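Local structure of HIAXHD3 (Humicola insolens, 3ZXK) at residues E21-T35 with I83-F97. The protein hydrolyses arabinofuranose side chains of xylan as a family 43 glycoside hydrolase, and in engineered form probably also cuts the xylan backbone. Numbering follows the deposited sequence. Where two conformers were deposited one is given.
Sequences EVFRVGSVFYYSSST and IWASTLRYRRSNDRF
Arg89 and Thr87 grip the Glu21 carboxylate at both oxygens. Arg89 comes side-on, giving NE and NH2 to OE2 alone, with Arg89 NH2 2.7 Å from Glu21 OE2; the guanidinium stands 78° to the carboxylate, and NE meets OE2 from well above the carboxylate plane. Thr87 OG1 donates to Glu21 OE1 at 2.6 Å. With an alanine in place of Glu21, Arg89 would probably lose its salt bridge and Thr87 OG1 its acceptor. The Phe23 ring, with CG between backbone N and carbonyl carbon (chi1 60°), reaches across to the neighbouring strand: Arg89 CA makes a CH-pi contact 4.2 Å from the ring centroid, Tyr30 CB lies over the opposite face, and Leu88 CD2 and Phe97 CE2 meet the rim. Phe97 in turn points its edge at the face of Tyr30, planes 79° apart. Strands 21-25 and 87-91 run nearly parallel but are outermost strands of separate four-stranded antiparallel sheets, neighbouring blades of the five-bladed beta-propeller known for this family, so side chains fill the seam. Val25 CG2 packs 3.7 Å from Tyr90 CD2, and Arg92 NH2 donates to Arg24 O in the carbonyl plane. Toward the glycan, Ser34 OG and Ser86 OG clasp Trp84 O from opposite faces of its plane; the Trp84 side chain touches bound xylose. Farther out, Leu146 N donates to Thr87 OG1, and Asp254 pairs with Arg24.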
# COMPACT_ATOMS: atom_id res chain seq x y z
N GLU A 21 1.39 4.51 -9.62
CA GLU A 21 1.01 5.26 -10.83
C GLU A 21 0.77 6.68 -10.36
O GLU A 21 0.10 6.86 -9.36
CB GLU A 21 -0.32 4.70 -11.41
CG GLU A 21 -0.96 5.55 -12.53
CD GLU A 21 -0.55 5.13 -13.93
OE1 GLU A 21 -0.69 3.94 -14.30
OE2 GLU A 21 -0.08 6.00 -14.69
N VAL A 22 1.32 7.69 -11.04
CA VAL A 22 1.07 9.10 -10.68
C VAL A 22 0.56 9.88 -11.88
O VAL A 22 1.00 9.65 -13.01
CB VAL A 22 2.33 9.85 -10.15
CG1 VAL A 22 2.59 9.60 -8.66
CG2 VAL A 22 3.56 9.60 -11.02
N PHE A 23 -0.37 10.79 -11.64
CA PHE A 23 -0.86 11.67 -12.71
C PHE A 23 -1.39 12.94 -12.10
O PHE A 23 -1.54 13.02 -10.89
CB PHE A 23 -1.92 10.97 -13.60
CG PHE A 23 -3.14 10.51 -12.86
CD1 PHE A 23 -3.20 9.26 -12.26
CD2 PHE A 23 -4.24 11.35 -12.73
CE1 PHE A 23 -4.33 8.86 -11.55
CE2 PHE A 23 -5.38 10.94 -12.04
CZ PHE A 23 -5.44 9.69 -11.47
N ARG A 24 -1.63 13.94 -12.94
CA ARG A 24 -2.10 15.23 -12.46
C ARG A 24 -3.46 15.53 -13.06
O ARG A 24 -3.69 15.27 -14.25
CB ARG A 24 -1.13 16.33 -12.88
CG ARG A 24 -1.54 17.70 -12.40
CD ARG A 24 -0.47 18.75 -12.67
NE ARG A 24 -0.17 18.92 -14.09
CZ ARG A 24 -0.84 19.72 -14.92
NH1 ARG A 24 -1.88 20.44 -14.49
NH2 ARG A 24 -0.47 19.81 -16.19
N VAL A 25 -4.35 16.06 -12.23
CA VAL A 25 -5.58 16.71 -12.73
C VAL A 25 -5.57 18.13 -12.21
O VAL A 25 -5.70 18.35 -11.00
CB VAL A 25 -6.86 16.00 -12.23
CG1 VAL A 25 -8.09 16.63 -12.89
CG2 VAL A 25 -6.78 14.50 -12.51
N GLY A 26 -5.39 19.10 -13.09
CA GLY A 26 -5.36 20.49 -12.65
C GLY A 26 -4.25 20.73 -11.64
O GLY A 26 -3.08 20.53 -11.96
N SER A 27 -4.63 21.21 -10.44
CA SER A 27 -3.70 21.50 -9.36
C SER A 27 -3.35 20.31 -8.46
O SER A 27 -2.55 20.43 -7.53
CB SER A 27 -4.26 22.65 -8.52
OG SER A 27 -4.41 23.79 -9.34
N VAL A 28 -3.93 19.14 -8.74
CA VAL A 28 -3.82 18.02 -7.82
C VAL A 28 -3.11 16.83 -8.46
O VAL A 28 -3.40 16.47 -9.61
CB VAL A 28 -5.22 17.54 -7.33
CG1 VAL A 28 -5.03 16.40 -6.34
CG2 VAL A 28 -6.00 18.69 -6.70
N PHE A 29 -2.19 16.24 -7.71
CA PHE A 29 -1.53 15.00 -8.15
C PHE A 29 -2.18 13.84 -7.41
O PHE A 29 -2.47 13.92 -6.20
CB PHE A 29 -0.05 14.99 -7.78
CG PHE A 29 0.73 16.13 -8.37
CD1 PHE A 29 1.28 16.00 -9.66
CD2 PHE A 29 0.96 17.30 -7.65
CE1 PHE A 29 2.03 17.03 -10.23
CE2 PHE A 29 1.72 18.34 -8.23
CZ PHE A 29 2.25 18.20 -9.51
N TYR A 30 -2.36 12.74 -8.12
CA TYR A 30 -2.92 11.50 -7.57
C TYR A 30 -1.94 10.36 -7.75
O TYR A 30 -1.20 10.33 -8.73
CB TYR A 30 -4.26 11.15 -8.24
CG TYR A 30 -5.36 12.11 -7.85
CD1 TYR A 30 -5.96 12.04 -6.59
CD2 TYR A 30 -5.76 13.12 -8.72
CE1 TYR A 30 -6.95 12.93 -6.22
CE2 TYR A 30 -6.76 14.02 -8.37
CZ TYR A 30 -7.35 13.90 -7.14
OH TYR A 30 -8.31 14.78 -6.76
N TYR A 31 -1.93 9.43 -6.80
CA TYR A 31 -0.93 8.34 -6.72
C TYR A 31 -1.73 7.12 -6.35
O TYR A 31 -2.48 7.14 -5.36
CB TYR A 31 0.01 8.71 -5.58
CG TYR A 31 1.15 7.80 -5.17
CD1 TYR A 31 0.94 6.46 -4.81
CD2 TYR A 31 2.43 8.33 -5.04
CE1 TYR A 31 2.00 5.67 -4.35
CE2 TYR A 31 3.47 7.54 -4.60
CZ TYR A 31 3.26 6.23 -4.25
OH TYR A 31 4.37 5.54 -3.82
N SER A 32 -1.60 6.07 -7.14
CA SER A 32 -2.27 4.79 -6.92
C SER A 32 -1.25 3.70 -6.63
O SER A 32 -0.24 3.62 -7.32
CB SER A 32 -3.10 4.46 -8.16
OG SER A 32 -3.69 3.17 -8.08
N SER A 33 -1.50 2.85 -5.63
CA SER A 33 -0.55 1.81 -5.20
C SER A 33 -1.17 0.41 -5.10
O SER A 33 -2.41 0.25 -5.21
CB SER A 33 0.19 2.19 -3.91
OG SER A 33 -0.69 2.21 -2.80
N SER A 34 -0.31 -0.59 -4.88
CA SER A 34 -0.74 -1.99 -4.83
C SER A 34 -0.77 -2.55 -3.43
O SER A 34 0.06 -2.21 -2.56
CB SER A 34 0.22 -2.83 -5.66
OG SER A 34 0.26 -2.31 -6.96
N THR A 35 -1.76 -3.42 -3.20
CA THR A 35 -2.06 -3.88 -1.84
C THR A 35 -2.25 -5.38 -1.67
O THR A 35 -2.61 -5.81 -0.60
CB THR A 35 -3.34 -3.21 -1.33
OG1 THR A 35 -4.26 -3.08 -2.42
CG2 THR A 35 -3.04 -1.79 -0.76
N ILE A 83 -3.92 -7.68 -5.57
CA ILE A 83 -3.55 -6.55 -6.40
C ILE A 83 -2.04 -6.37 -6.48
O ILE A 83 -1.39 -6.01 -5.49
CB ILE A 83 -4.22 -5.25 -5.91
CG1 ILE A 83 -5.75 -5.41 -6.01
CG2 ILE A 83 -3.69 -4.03 -6.67
CD1 ILE A 83 -6.54 -4.25 -5.37
N TRP A 84 -1.52 -6.69 -7.65
CA TRP A 84 -0.12 -6.42 -8.01
C TRP A 84 -0.08 -5.09 -8.75
O TRP A 84 -0.97 -4.24 -8.57
CB TRP A 84 0.44 -7.58 -8.81
CG TRP A 84 0.76 -8.79 -7.97
CD1 TRP A 84 0.05 -9.31 -6.89
CD2 TRP A 84 1.90 -9.69 -8.15
NE1 TRP A 84 0.64 -10.45 -6.41
CE2 TRP A 84 1.78 -10.73 -7.11
CE3 TRP A 84 2.99 -9.72 -9.01
CZ2 TRP A 84 2.71 -11.75 -6.97
CZ3 TRP A 84 3.92 -10.75 -8.88
CH2 TRP A 84 3.79 -11.74 -7.88
N ALA A 85 0.95 -4.83 -9.55
CA ALA A 85 1.02 -3.54 -10.24
C ALA A 85 -0.20 -3.34 -11.13
O ALA A 85 -0.50 -4.21 -11.98
CB ALA A 85 2.30 -3.41 -11.04
N SER A 86 -0.88 -2.23 -10.90
CA SER A 86 -2.14 -1.90 -11.59
C SER A 86 -2.11 -0.47 -12.11
O SER A 86 -1.03 0.11 -12.26
CB SER A 86 -3.29 -2.18 -10.63
OG SER A 86 -3.18 -3.52 -10.14
N THR A 87 -3.25 0.09 -12.48
CA THR A 87 -3.20 1.39 -13.14
C THR A 87 -4.48 2.18 -12.90
O THR A 87 -5.54 1.60 -12.73
CB THR A 87 -2.90 1.22 -14.66
OG1 THR A 87 -2.69 2.50 -15.24
CG2 THR A 87 -4.04 0.52 -15.39
N LEU A 88 -4.34 3.51 -12.90
CA LEU A 88 -5.44 4.44 -12.64
C LEU A 88 -5.24 5.68 -13.48
O LEU A 88 -4.11 6.19 -13.56
CB LEU A 88 -5.42 4.89 -11.18
CG LEU A 88 -6.49 5.89 -10.73
CD1 LEU A 88 -7.83 5.17 -10.70
CD2 LEU A 88 -6.19 6.40 -9.33
N ARG A 89 -6.32 6.18 -14.08
CA ARG A 89 -6.30 7.50 -14.77
C ARG A 89 -7.65 8.16 -14.62
O ARG A 89 -8.65 7.50 -14.38
CB ARG A 89 -5.94 7.41 -16.27
CG ARG A 89 -4.52 6.91 -16.60
CD ARG A 89 -3.46 7.97 -16.32
NE ARG A 89 -2.09 7.46 -16.32
CZ ARG A 89 -1.25 7.51 -17.36
NH1 ARG A 89 -1.58 8.03 -18.55
NH2 ARG A 89 -0.03 7.00 -17.20
N TYR A 90 -7.68 9.47 -14.77
CA TYR A 90 -8.93 10.21 -14.74
C TYR A 90 -9.36 10.59 -16.17
O TYR A 90 -8.57 11.19 -16.93
CB TYR A 90 -8.72 11.49 -13.94
CG TYR A 90 -9.89 12.42 -13.94
CD1 TYR A 90 -11.09 12.08 -13.30
CD2 TYR A 90 -9.79 13.66 -14.55
CE1 TYR A 90 -12.17 12.97 -13.28
CE2 TYR A 90 -10.85 14.54 -14.56
CZ TYR A 90 -12.04 14.20 -13.91
OH TYR A 90 -13.09 15.12 -13.92
N ARG A 91 -10.59 10.25 -16.52
CA ARG A 91 -11.11 10.52 -17.85
C ARG A 91 -11.92 11.80 -17.78
O ARG A 91 -12.98 11.84 -17.15
CB ARG A 91 -12.00 9.36 -18.30
CG ARG A 91 -12.19 9.33 -19.81
CD ARG A 91 -13.02 8.13 -20.21
NE ARG A 91 -12.92 7.94 -21.67
CZ ARG A 91 -13.50 6.94 -22.33
NH1 ARG A 91 -14.27 6.04 -21.68
NH2 ARG A 91 -13.32 6.82 -23.63
N ARG A 92 -11.42 12.85 -18.44
CA ARG A 92 -12.11 14.14 -18.43
C ARG A 92 -13.48 14.10 -19.09
O ARG A 92 -14.43 14.74 -18.61
CB ARG A 92 -11.25 15.22 -19.09
CG ARG A 92 -10.20 15.80 -18.16
CD ARG A 92 -9.13 14.82 -17.76
NE ARG A 92 -8.01 15.55 -17.15
CZ ARG A 92 -6.91 14.99 -16.70
NH1 ARG A 92 -6.78 13.66 -16.74
NH2 ARG A 92 -5.95 15.74 -16.20
N SER A 93 -13.61 13.35 -20.18
CA SER A 93 -14.84 13.43 -20.99
C SER A 93 -16.10 13.00 -20.23
O SER A 93 -17.18 13.54 -20.47
CB SER A 93 -14.71 12.63 -22.28
OG SER A 93 -14.54 11.27 -21.98
N ASN A 94 -15.95 12.06 -19.29
CA ASN A 94 -17.10 11.68 -18.47
C ASN A 94 -16.85 11.83 -16.97
O ASN A 94 -17.59 11.26 -16.18
CB ASN A 94 -17.59 10.26 -18.81
CG ASN A 94 -16.54 9.22 -18.52
OD1 ASN A 94 -15.40 9.55 -18.18
ND2 ASN A 94 -16.92 7.96 -18.61
N ASP A 95 -15.86 12.65 -16.58
CA ASP A 95 -15.56 12.90 -15.16
C ASP A 95 -15.54 11.61 -14.31
O ASP A 95 -16.20 11.50 -13.28
CB ASP A 95 -16.59 13.91 -14.59
CG ASP A 95 -16.36 14.23 -13.11
OD1 ASP A 95 -15.21 14.29 -12.62
OD2 ASP A 95 -17.37 14.42 -12.41
N ARG A 96 -14.75 10.64 -14.76
CA ARG A 96 -14.71 9.32 -14.16
C ARG A 96 -13.28 8.82 -14.01
O ARG A 96 -12.47 8.91 -14.96
CB ARG A 96 -15.54 8.34 -15.01
CG ARG A 96 -15.59 6.92 -14.48
CD ARG A 96 -16.72 6.13 -15.15
NE ARG A 96 -18.01 6.76 -14.91
CZ ARG A 96 -18.81 6.54 -13.87
NH1 ARG A 96 -18.47 5.64 -12.93
NH2 ARG A 96 -19.95 7.19 -13.78
N PHE A 97 -12.96 8.29 -12.83
CA PHE A 97 -11.68 7.59 -12.63
C PHE A 97 -11.79 6.11 -13.01
O PHE A 97 -12.79 5.45 -12.66
CB PHE A 97 -11.26 7.68 -11.16
CG PHE A 97 -10.80 9.05 -10.72
CD1 PHE A 97 -11.73 9.99 -10.26
CD2 PHE A 97 -9.44 9.39 -10.69
CE1 PHE A 97 -11.31 11.25 -9.82
CE2 PHE A 97 -9.02 10.66 -10.26
CZ PHE A 97 -9.96 11.58 -9.82
O HOH W 1 -4.05 13.17 -15.92
O HOH W 2 -5.01 18.52 -15.88
O HOH W 3 -0.37 -0.46 -8.81